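Local coordinates for protein ribonucleoside-diphosphate reductase, alpha chain (PDB 6DQX) that probably reduces ribonucleoside diphosphates to deoxyribonucleoside diphosphates as the catalytic subunit of a class Id ribonucleotide reductase, at residues A[28-33]-A[75-80]; A[234-239]-A[244-249]; A[537-542]-A[551-556]. All blocks are in the same frame, centred on the assembly; numbering follows the deposited sequence.

Interaction 1: A[28-33]-A[75-80]; sequences PDFEWL and KFYHYM
F30 presents its ring edge to one face of Y77, with its CZ 3.6 Å from CZ of Y77 and displaced toward the rim of that ring. The result is an offset edge-to-face pair, the ring centroids 5.2 Å apart and the planes inclined at 61°. At the hydroxyl end, CE2 of F30 comes to 3.4 Å from OH of Y77. On the helix itself, CE1 of F30 lies 4.3 Å from CB of M80. A type II turn from P28 to E31 delivers the phenylalanine, which takes the positive-phi position. Its backbone is hydrogen-bonded to A81.

W32 grips the same helix at its last turn. Its CG stands between the backbone N and the carbonyl carbon (chi1 65°), which swings the indole toward the helix, and NE1 donates to O of M80 over 2.8 Å. The N-H...O angle of 146° makes this a somewhat bent bond. Alongside it, CZ2 of W32 meets CE of M80 at 4.3 Å. A water bridges OD2 of D29 and ND1 of H78, while OD1 of D29 forms a salt bridge with R82. R57 adds a cation-pi contact to Y77. The loop before helix 35-44 thus closes over the C-terminal end of helix 72-82, where carbonyls commonly lack helical amide partners; the buried indole N-H and the M80 carbonyl satisfy each other beside the aromatic and apolar part, while the charged and water-mediated pairs lie at D29 and H78.

Interaction 2: A[234-239]-A[244-249]; sequences AKLLQR and GIPYLF
L236 points its branched end across the ring of P246, the two side chains meeting obliquely with CG of L236 3.8 Å from CG of P246. The leucine has its CG anti to the backbone N (chi1 -171°), which carries the methyls off the helix toward the following strand. There its CD2 lies 3.8 Å from CD2 of L248, again at a slant, so that a single leucine touches both the proline and L248 in strand 247-249.

One turn further along the helix, R239 contributes its aliphatic root: CB faces CD of P246 at 4.2 Å, while the bent chain takes the guanidinium away to a salt bridge with E242. The peptide before P246 is cis. O of R239 and O of I245 lie 3.0 Å apart, two acceptors with no hydrogen bond between them; the R239 carbonyl instead receives OG1 of T243. G244, with phi 93°, is where the chain leaves helical geometry.

L248 also packs on Y539 of helix 532-544. The packing of helix 227-243 on strand 247-249 is the return limb of a beta-alpha-beta crossover from strand 209-213, with which strand 247-249 pairs in parallel, as expected in the alpha/beta barrel of ribonucleotide reductases.

Interaction 3: A[537-542]-A[551-556]; sequences QLYLTA and YYQYSM
Y539 and Q553 meet through their polar ends, and the tight part of the contact is almost entirely this pair. OH of Y539 donates to OE1 of Q553 over a short 2.6 Å, lying in the carbonyl plane and on a lone pair, with a C=O...donor angle of 120°. The amide oxygen sits at the ring edge, near the ring plane, 3.4 Å from CZ of Y539; ring and amide planes differ by 29°. The glutamine runs out extended, its CG anti to the backbone N (chi1 -178°), and CB is close enough to cover the hydroxyl, 3.4 Å from OH of Y539. On the other arm of the amide, NE2 of Q553 is hydrogen-bonded to OG1 of T241, so both ends of this buried group are held and its rotation is fixed.

The pair spans the second half of a beta-alpha-beta unit made of strand 524-525, helix 532-544 and strand 549-554, part of the family's barrel domain. The backbones stand well apart, 10.7 Å between CA of Y539 and CA of Q553, and this pair alone bridges the two segments; K240 of helix 227-243 touches both side chains. L538 turns to helix 502-513 and to I524. Toward solvent, the interactions stay local. T541 OG1 reaches O of Q537 at 2.9 Å, from the face opposite to T541 N, and on the strand side the exposed S555 bonds through OG to O of M556.

Overall arrangement
Interactions 2 and 3 are neighbours, their centres 9 Å apart, and both reach the same sheet, in which strands 247-249 and 549-554 run antiparallel. O of G244 and N of Q553, 3.1 Å apart, probably form a hydrogen bond, and CD2 of L237 packs on CD2 of Y539 at 3.5 Å. K240 ties them further, its NZ being hydrogen-bonded to the carbonyls of G244, P246 and Y551. Interaction 1 lies on the opposite side of the chain's centre, about 42 Å from interaction 2 and 37 Å from interaction 3 between centres. All three lie away from H65, a magnesium-binding residue, although no magnesium is bound to it in this chain.

Interaction 1: A[28-33]-A[75-80]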
loop_
_atom_site.group_PDB
_atom_site.type_symbol
_atom_site.label_atom_id
_atom_site.label_comp_id
_atom_site.label_asym_id
_atom_site.label_seq_id
_atom_site.Cartn_x
_atom_site.Cartn_y
_atom_site.Cartn_z
ATOM N N PRO A 28 -25.327 18.194 -40.743
ATOM C CA PRO A 28 -24.418 19.296 -40.424
ATOM C C PRO A 28 -23.162 18.819 -39.707
ATOM O O PRO A 28 -23.208 17.801 -38.995
ATOM C CB PRO A 28 -25.213 20.173 -39.453
ATOM C CG PRO A 28 -26.570 19.583 -39.355
ATOM C CD PRO A 28 -26.527 18.191 -39.879
ATOM N N ASP A 29 -22.078 19.577 -39.882
ATOM C CA ASP A 29 -20.873 19.408 -39.075
ATOM C C ASP A 29 -21.242 19.491 -37.595
ATOM O O ASP A 29 -22.023 20.368 -37.176
ATOM C CB ASP A 29 -19.802 20.481 -39.374
ATOM C CG ASP A 29 -19.009 20.218 -40.633
ATOM O OD1 ASP A 29 -19.206 19.198 -41.312
ATOM O OD2 ASP A 29 -18.123 21.040 -40.926
ATOM N N PHE A 30 -20.669 18.578 -36.809
ATOM C CA PHE A 30 -20.854 18.509 -35.358
ATOM C C PHE A 30 -22.291 18.296 -34.923
ATOM O O PHE A 30 -22.669 18.671 -33.821
ATOM C CB PHE A 30 -20.203 19.696 -34.650
ATOM C CG PHE A 30 -18.725 19.757 -34.860
ATOM C CD1 PHE A 30 -17.875 18.871 -34.178
ATOM C CD2 PHE A 30 -18.176 20.650 -35.763
ATOM C CE1 PHE A 30 -16.506 18.900 -34.393
ATOM C CE2 PHE A 30 -16.808 20.684 -35.985
ATOM C CZ PHE A 30 -15.976 19.807 -35.308
ATOM N N GLU A 31 -23.074 17.597 -35.740
ATOM C CA GLU A 31 -24.437 17.260 -35.323
ATOM C C GLU A 31 -24.443 16.493 -34.013
ATOM O O GLU A 31 -25.320 16.700 -33.167
ATOM C CB GLU A 31 -25.174 16.474 -36.400
ATOM C CG GLU A 31 -26.633 16.191 -36.045
ATOM C CD GLU A 31 -27.329 15.362 -37.086
ATOM O OE1 GLU A 31 -28.038 15.947 -37.922
ATOM O OE2 GLU A 31 -27.168 14.126 -37.063
ATOM N N TRP A 32 -23.465 15.597 -33.860
ATOM C CA TRP A 32 -23.260 14.817 -32.638
ATOM C C TRP A 32 -23.067 15.627 -31.369
ATOM O O TRP A 32 -23.441 15.182 -30.290
ATOM C CB TRP A 32 -22.062 13.861 -32.806
ATOM C CG TRP A 32 -20.704 14.499 -32.978
ATOM C CD1 TRP A 32 -20.087 14.794 -34.149
ATOM C CD2 TRP A 32 -19.774 14.844 -31.947
ATOM N NE1 TRP A 32 -18.860 15.306 -33.927
ATOM C CE2 TRP A 32 -18.627 15.348 -32.580
ATOM C CE3 TRP A 32 -19.788 14.750 -30.554
ATOM C CZ2 TRP A 32 -17.510 15.786 -31.874
ATOM C CZ3 TRP A 32 -18.694 15.200 -29.842
ATOM C CH2 TRP A 32 -17.552 15.711 -30.510
ATOM N N LEU A 33 -22.463 16.794 -31.509
ATOM C CA LEU A 33 -22.174 17.696 -30.406
ATOM C C LEU A 33 -23.415 18.538 -30.115
ATOM O O LEU A 33 -23.459 19.733 -30.391
ATOM C CB LEU A 33 -20.966 18.558 -30.769
ATOM C CG LEU A 33 -20.330 19.441 -29.700
ATOM C CD1 LEU A 33 -19.988 18.633 -28.466
ATOM C CD2 LEU A 33 -19.064 20.066 -30.284
ATOM N N LYS A 75 -7.610 17.949 -41.499
ATOM C CA LYS A 75 -8.111 16.585 -41.797
ATOM C C LYS A 75 -8.716 15.957 -40.561
ATOM O O LYS A 75 -9.848 15.489 -40.596
ATOM C CB LYS A 75 -7.015 15.687 -42.347
ATOM C CG LYS A 75 -6.849 15.773 -43.851
ATOM C CD LYS A 75 -5.960 14.663 -44.405
ATOM C CE LYS A 75 -6.631 13.289 -44.383
ATOM N NZ LYS A 75 -7.685 13.072 -45.427
ATOM N N PHE A 76 -7.961 15.977 -39.454
ATOM C CA PHE A 76 -8.485 15.453 -38.192
ATOM C C PHE A 76 -9.764 16.180 -37.765
ATOM O O PHE A 76 -10.749 15.547 -37.372
ATOM C CB PHE A 76 -7.396 15.547 -37.122
ATOM C CG PHE A 76 -7.797 14.996 -35.793
ATOM C CD1 PHE A 76 -8.393 15.815 -34.850
ATOM C CD2 PHE A 76 -7.487 13.686 -35.444
ATOM C CE1 PHE A 76 -8.754 15.321 -33.605
ATOM C CE2 PHE A 76 -7.827 13.190 -34.198
ATOM C CZ PHE A 76 -8.447 14.010 -33.273
ATOM N N TYR A 77 -9.765 17.511 -37.863
ATOM C CA TYR A 77 -10.937 18.311 -37.506
ATOM C C TYR A 77 -12.156 17.952 -38.367
ATOM O O TYR A 77 -13.265 17.769 -37.838
ATOM C CB TYR A 77 -10.610 19.812 -37.609
ATOM C CG TYR A 77 -11.676 20.724 -37.033
ATOM C CD1 TYR A 77 -11.722 20.997 -35.662
ATOM C CD2 TYR A 77 -12.630 21.319 -37.848
ATOM C CE1 TYR A 77 -12.691 21.838 -35.135
ATOM C CE2 TYR A 77 -13.607 22.162 -37.324
ATOM C CZ TYR A 77 -13.624 22.419 -35.962
ATOM O OH TYR A 77 -14.575 23.253 -35.426
ATOM N N HIS A 78 -11.933 17.774 -39.669
ATOM C CA HIS A 78 -13.002 17.378 -40.591
ATOM C C HIS A 78 -13.639 16.065 -40.191
ATOM O O HIS A 78 -14.870 15.950 -40.097
ATOM C CB HIS A 78 -12.520 17.308 -42.058
ATOM C CG HIS A 78 -13.566 16.791 -43.001
ATOM N ND1 HIS A 78 -14.719 17.491 -43.288
ATOM C CD2 HIS A 78 -13.652 15.629 -43.695
ATOM C CE1 HIS A 78 -15.470 16.781 -44.116
ATOM N NE2 HIS A 78 -14.845 15.647 -44.376
ATOM N N TYR A 79 -12.807 15.062 -39.929
ATOM C CA TYR A 79 -13.344 13.787 -39.512
ATOM C C TYR A 79 -14.079 13.845 -38.174
ATOM O O TYR A 79 -15.155 13.207 -38.024
ATOM C CB TYR A 79 -12.255 12.716 -39.539
ATOM C CG TYR A 79 -11.706 12.425 -40.927
ATOM C CD1 TYR A 79 -12.543 12.377 -42.060
ATOM C CD2 TYR A 79 -10.351 12.159 -41.111
ATOM C CE1 TYR A 79 -12.034 12.085 -43.323
ATOM C CE2 TYR A 79 -9.836 11.873 -42.365
ATOM C CZ TYR A 79 -10.668 11.836 -43.463
ATOM O OH TYR A 79 -10.137 11.532 -44.698
ATOM N N MET A 80 -13.563 14.637 -37.228
ATOM C CA MET A 80 -14.321 14.920 -36.008
ATOM C C MET A 80 -15.677 15.525 -36.327
ATOM O O MET A 80 -16.721 15.108 -35.762
ATOM C CB MET A 80 -13.535 15.839 -35.046
ATOM C CG MET A 80 -12.317 15.195 -34.402
ATOM S SD MET A 80 -12.728 13.961 -33.154
ATOM C CE MET A 80 -13.257 15.031 -31.817
HETATM O O HOH W 1 -15.829 19.955 -42.170
#

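Interaction 2: A[234-239]-A[244-249]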
loop_
_atom_site.group_PDB
_atom_site.type_symbol
_atom_site.label_atom_id
_atom_site.label_comp_id
_atom_site.label_asym_id
_atom_site.label_seq_id
_atom_site.Cartn_x
_atom_site.Cartn_y
_atom_site.Cartn_z
ATOM N N ALA A 234 -17.687 -25.213 -11.960
ATOM C CA ALA A 234 -19.075 -24.965 -11.532
ATOM C C ALA A 234 -19.187 -23.793 -10.567
ATOM O O ALA A 234 -20.069 -22.961 -10.707
ATOM C CB ALA A 234 -19.688 -26.223 -10.916
ATOM N N LYS A 235 -18.276 -23.722 -9.598
ATOM C CA LYS A 235 -18.256 -22.614 -8.648
ATOM C C LYS A 235 -17.964 -21.264 -9.340
ATOM O O LYS A 235 -18.594 -20.267 -9.046
ATOM C CB LYS A 235 -17.235 -22.891 -7.529
ATOM C CG LYS A 235 -17.263 -21.847 -6.431
ATOM C CD LYS A 235 -16.308 -22.130 -5.279
ATOM C CE LYS A 235 -16.409 -20.991 -4.267
ATOM N NZ LYS A 235 -15.633 -21.230 -3.017
ATOM N N LEU A 236 -17.010 -21.247 -10.266
ATOM C CA LEU A 236 -16.700 -20.024 -11.017
ATOM C C LEU A 236 -17.938 -19.514 -11.764
ATOM O O LEU A 236 -18.282 -18.331 -11.675
ATOM C CB LEU A 236 -15.532 -20.281 -11.980
ATOM C CG LEU A 236 -14.940 -19.056 -12.685
ATOM C CD1 LEU A 236 -13.513 -19.352 -13.135
ATOM C CD2 LEU A 236 -15.809 -18.616 -13.857
ATOM N N LEU A 237 -18.618 -20.415 -12.474
ATOM C CA LEU A 237 -19.880 -20.077 -13.181
ATOM C C LEU A 237 -20.960 -19.571 -12.224
ATOM O O LEU A 237 -21.694 -18.643 -12.559
ATOM C CB LEU A 237 -20.437 -21.275 -13.974
ATOM C CG LEU A 237 -19.611 -21.939 -15.081
ATOM C CD1 LEU A 237 -20.465 -22.987 -15.781
ATOM C CD2 LEU A 237 -19.055 -20.942 -16.076
ATOM N N GLN A 238 -21.058 -20.181 -11.043
ATOM C CA GLN A 238 -21.992 -19.715 -9.991
ATOM C C GLN A 238 -21.663 -18.285 -9.568
ATOM O O GLN A 238 -22.544 -17.444 -9.475
ATOM C CB GLN A 238 -21.962 -20.637 -8.765
ATOM C CG GLN A 238 -23.070 -20.389 -7.738
ATOM C CD GLN A 238 -22.829 -21.085 -6.389
ATOM O OE1 GLN A 238 -21.811 -21.758 -6.182
ATOM N NE2 GLN A 238 -23.775 -20.919 -5.462
ATOM N N ARG A 239 -20.378 -18.008 -9.338
ATOM C CA ARG A 239 -19.929 -16.656 -8.986
ATOM C C ARG A 239 -20.256 -15.606 -10.073
ATOM O O ARG A 239 -20.664 -14.486 -9.783
ATOM C CB ARG A 239 -18.416 -16.669 -8.696
ATOM C CG ARG A 239 -17.980 -17.527 -7.501
ATOM C CD ARG A 239 -18.667 -17.118 -6.200
ATOM N NE ARG A 239 -18.554 -15.672 -5.979
ATOM C CZ ARG A 239 -19.435 -14.898 -5.338
ATOM N NH1 ARG A 239 -19.187 -13.590 -5.218
ATOM N NH2 ARG A 239 -20.563 -15.396 -4.820
ATOM N N GLY A 244 -21.583 -11.182 -11.960
ATOM C CA GLY A 244 -21.099 -10.741 -13.262
ATOM C C GLY A 244 -19.654 -11.143 -13.510
ATOM O O GLY A 244 -19.246 -11.265 -14.660
ATOM N N ILE A 245 -18.893 -11.373 -12.437
ATOM C CA ILE A 245 -17.468 -11.651 -12.506
ATOM C C ILE A 245 -17.200 -12.984 -11.790
ATOM O O ILE A 245 -18.109 -13.507 -11.104
ATOM C CB ILE A 245 -16.668 -10.452 -11.938
ATOM C CG1 ILE A 245 -16.788 -10.368 -10.400
ATOM C CG2 ILE A 245 -17.102 -9.163 -12.611
ATOM C CD1 ILE A 245 -15.624 -9.651 -9.764
ATOM N N PRO A 246 -16.001 -13.560 -11.890
ATOM C CA PRO A 246 -14.793 -12.978 -12.523
ATOM C C PRO A 246 -14.874 -12.798 -14.031
ATOM O O PRO A 246 -15.595 -13.515 -14.698
ATOM C CB PRO A 246 -13.718 -14.032 -12.233
ATOM C CG PRO A 246 -14.467 -15.317 -12.062
ATOM C CD PRO A 246 -15.769 -14.938 -11.432
ATOM N N TYR A 247 -14.045 -11.906 -14.551
ATOM C CA TYR A 247 -13.684 -11.938 -15.981
ATOM C C TYR A 247 -12.983 -13.252 -16.329
ATOM O O TYR A 247 -12.356 -13.899 -15.479
ATOM C CB TYR A 247 -12.747 -10.751 -16.337
ATOM C CG TYR A 247 -13.179 -9.411 -15.774
ATOM C CD1 TYR A 247 -14.517 -9.094 -15.651
ATOM C CD2 TYR A 247 -12.237 -8.449 -15.384
ATOM C CE1 TYR A 247 -14.929 -7.878 -15.159
ATOM C CE2 TYR A 247 -12.648 -7.217 -14.880
ATOM C CZ TYR A 247 -13.995 -6.950 -14.764
ATOM O OH TYR A 247 -14.462 -5.738 -14.265
ATOM N N LEU A 248 -13.112 -13.682 -17.583
ATOM C CA LEU A 248 -12.398 -14.836 -18.074
ATOM C C LEU A 248 -11.304 -14.389 -19.029
ATOM O O LEU A 248 -11.553 -13.580 -19.916
ATOM C CB LEU A 248 -13.358 -15.774 -18.777
ATOM C CG LEU A 248 -14.419 -16.354 -17.827
ATOM C CD1 LEU A 248 -15.481 -17.078 -18.632
ATOM C CD2 LEU A 248 -13.766 -17.289 -16.821
ATOM N N PHE A 249 -10.102 -14.916 -18.824
ATOM C CA PHE A 249 -8.960 -14.658 -19.715
ATOM C C PHE A 249 -8.522 -16.013 -20.230
ATOM O O PHE A 249 -7.982 -16.852 -19.485
ATOM C CB PHE A 249 -7.869 -13.900 -18.965
ATOM C CG PHE A 249 -6.612 -13.680 -19.755
ATOM C CD1 PHE A 249 -6.578 -12.778 -20.805
ATOM C CD2 PHE A 249 -5.453 -14.358 -19.438
ATOM C CE1 PHE A 249 -5.401 -12.570 -21.522
ATOM C CE2 PHE A 249 -4.280 -14.158 -20.149
ATOM C CZ PHE A 249 -4.262 -13.270 -21.201
#

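Interaction 3: A[537-542]-A[551-556]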
loop_
_atom_site.group_PDB
_atom_site.type_symbol
_atom_site.label_atom_id
_atom_site.label_comp_id
_atom_site.label_asym_id
_atom_site.label_seq_id
_atom_site.Cartn_x
_atom_site.Cartn_y
_atom_site.Cartn_z
ATOM N N GLN A 537 -21.898 -24.503 -21.593
ATOM C CA GLN A 537 -21.615 -24.702 -23.024
ATOM C C GLN A 537 -21.245 -23.395 -23.732
ATOM O O GLN A 537 -20.351 -23.408 -24.570
ATOM C CB GLN A 537 -22.762 -25.426 -23.772
ATOM C CG GLN A 537 -22.414 -25.860 -25.211
ATOM C CD GLN A 537 -21.156 -26.737 -25.295
ATOM O OE1 GLN A 537 -21.075 -27.781 -24.648
ATOM N NE2 GLN A 537 -20.157 -26.296 -26.077
ATOM N N LEU A 538 -21.903 -22.283 -23.385
ATOM C CA LEU A 538 -21.605 -21.007 -24.037
ATOM C C LEU A 538 -20.155 -20.594 -23.797
ATOM O O LEU A 538 -19.464 -20.256 -24.742
ATOM C CB LEU A 538 -22.547 -19.895 -23.584
ATOM C CG LEU A 538 -22.438 -18.582 -24.354
ATOM C CD1 LEU A 538 -22.868 -18.761 -25.800
ATOM C CD2 LEU A 538 -23.280 -17.510 -23.689
ATOM N N TYR A 539 -19.699 -20.614 -22.534
ATOM C CA TYR A 539 -18.301 -20.283 -22.233
ATOM C C TYR A 539 -17.285 -21.252 -22.847
ATOM O O TYR A 539 -16.225 -20.842 -23.343
ATOM C CB TYR A 539 -18.074 -20.128 -20.709
ATOM C CG TYR A 539 -18.795 -18.940 -20.100
ATOM C CD1 TYR A 539 -18.608 -17.665 -20.587
ATOM C CD2 TYR A 539 -19.679 -19.098 -19.037
ATOM C CE1 TYR A 539 -19.262 -16.583 -20.037
ATOM C CE2 TYR A 539 -20.342 -18.015 -18.475
ATOM C CZ TYR A 539 -20.131 -16.753 -18.991
ATOM O OH TYR A 539 -20.746 -15.662 -18.472
ATOM N N LEU A 540 -17.608 -22.536 -22.855
ATOM C CA LEU A 540 -16.743 -23.516 -23.495
ATOM C C LEU A 540 -16.648 -23.262 -25.013
ATOM O O LEU A 540 -15.564 -23.367 -25.610
ATOM C CB LEU A 540 -17.231 -24.928 -23.218
ATOM C CG LEU A 540 -17.149 -25.384 -21.751
ATOM C CD1 LEU A 540 -17.804 -26.755 -21.599
ATOM C CD2 LEU A 540 -15.718 -25.398 -21.266
ATOM N N THR A 541 -17.772 -22.923 -25.615
ATOM C CA THR A 541 -17.792 -22.540 -27.034
ATOM C C THR A 541 -16.936 -21.297 -27.282
ATOM O O THR A 541 -16.171 -21.268 -28.255
ATOM C CB THR A 541 -19.219 -22.332 -27.509
ATOM O OG1 THR A 541 -19.894 -23.598 -27.446
ATOM C CG2 THR A 541 -19.268 -21.791 -28.936
ATOM N N ALA A 542 -17.015 -20.323 -26.370
ATOM C CA ALA A 542 -16.187 -19.115 -26.458
ATOM C C ALA A 542 -14.716 -19.457 -26.559
ATOM O O ALA A 542 -14.019 -18.969 -27.464
ATOM C CB ALA A 542 -16.442 -18.181 -25.283
ATOM N N TYR A 551 -15.978 -10.566 -20.575
ATOM C CA TYR A 551 -16.073 -9.477 -19.606
ATOM C C TYR A 551 -17.189 -9.785 -18.580
ATOM O O TYR A 551 -17.007 -10.721 -17.826
ATOM C CB TYR A 551 -16.252 -8.168 -20.366
ATOM C CG TYR A 551 -16.024 -6.859 -19.631
ATOM C CD1 TYR A 551 -15.236 -6.773 -18.483
ATOM C CD2 TYR A 551 -16.581 -5.687 -20.127
ATOM C CE1 TYR A 551 -15.033 -5.543 -17.856
ATOM C CE2 TYR A 551 -16.370 -4.475 -19.529
ATOM C CZ TYR A 551 -15.607 -4.414 -18.389
ATOM O OH TYR A 551 -15.425 -3.197 -17.808
ATOM N N TYR A 552 -18.278 -9.022 -18.524
ATOM C CA TYR A 552 -19.378 -9.233 -17.554
ATOM C C TYR A 552 -20.463 -10.167 -18.067
ATOM O O TYR A 552 -20.801 -10.145 -19.248
ATOM C CB TYR A 552 -20.110 -7.910 -17.248
ATOM C CG TYR A 552 -19.476 -7.052 -16.213
ATOM C CD1 TYR A 552 -19.811 -7.199 -14.855
ATOM C CD2 TYR A 552 -18.547 -6.055 -16.574
ATOM C CE1 TYR A 552 -19.229 -6.385 -13.886
ATOM C CE2 TYR A 552 -17.944 -5.240 -15.610
ATOM C CZ TYR A 552 -18.280 -5.409 -14.271
ATOM O OH TYR A 552 -17.684 -4.602 -13.320
ATOM N N GLN A 553 -21.060 -10.935 -17.156
ATOM C CA GLN A 553 -22.293 -11.639 -17.450
ATOM C C GLN A 553 -23.361 -10.838 -16.759
ATOM O O GLN A 553 -23.403 -10.803 -15.520
ATOM C CB GLN A 553 -22.240 -13.064 -16.925
ATOM C CG GLN A 553 -23.472 -13.902 -17.236
ATOM C CD GLN A 553 -23.464 -15.225 -16.517
ATOM O OE1 GLN A 553 -22.492 -15.993 -16.594
ATOM N NE2 GLN A 553 -24.570 -15.529 -15.837
ATOM N N TYR A 554 -24.154 -10.127 -17.555
ATOM C CA TYR A 554 -25.277 -9.365 -17.045
ATOM C C TYR A 554 -26.479 -10.266 -16.864
ATOM O O TYR A 554 -26.588 -11.335 -17.473
ATOM C CB TYR A 554 -25.632 -8.207 -17.972
ATOM C CG TYR A 554 -24.603 -7.112 -18.014
ATOM C CD1 TYR A 554 -24.149 -6.516 -16.832
ATOM C CD2 TYR A 554 -24.090 -6.636 -19.233
ATOM C CE1 TYR A 554 -23.204 -5.502 -16.855
ATOM C CE2 TYR A 554 -23.151 -5.605 -19.262
ATOM C CZ TYR A 554 -22.707 -5.052 -18.065
ATOM O OH TYR A 554 -21.772 -4.039 -18.047
ATOM N N SER A 555 -27.378 -9.817 -16.007
ATOM C CA SER A 555 -28.641 -10.490 -15.772
ATOM C C SER A 555 -29.768 -9.642 -16.359
ATOM O O SER A 555 -29.528 -8.550 -16.869
ATOM C CB SER A 555 -28.843 -10.681 -14.275
ATOM O OG SER A 555 -30.020 -11.426 -14.045
ATOM N N MET A 556 -30.986 -10.172 -16.310
ATOM C CA MET A 556 -32.218 -9.427 -16.638
ATOM C C MET A 556 -33.279 -9.782 -15.584
ATOM O O MET A 556 -33.027 -10.642 -14.730
ATOM C CB MET A 556 -32.705 -9.764 -18.061
ATOM C CG MET A 556 -32.778 -11.257 -18.366
ATOM S SD MET A 556 -33.335 -11.714 -20.021
ATOM C CE MET A 556 -31.769 -11.938 -20.858
#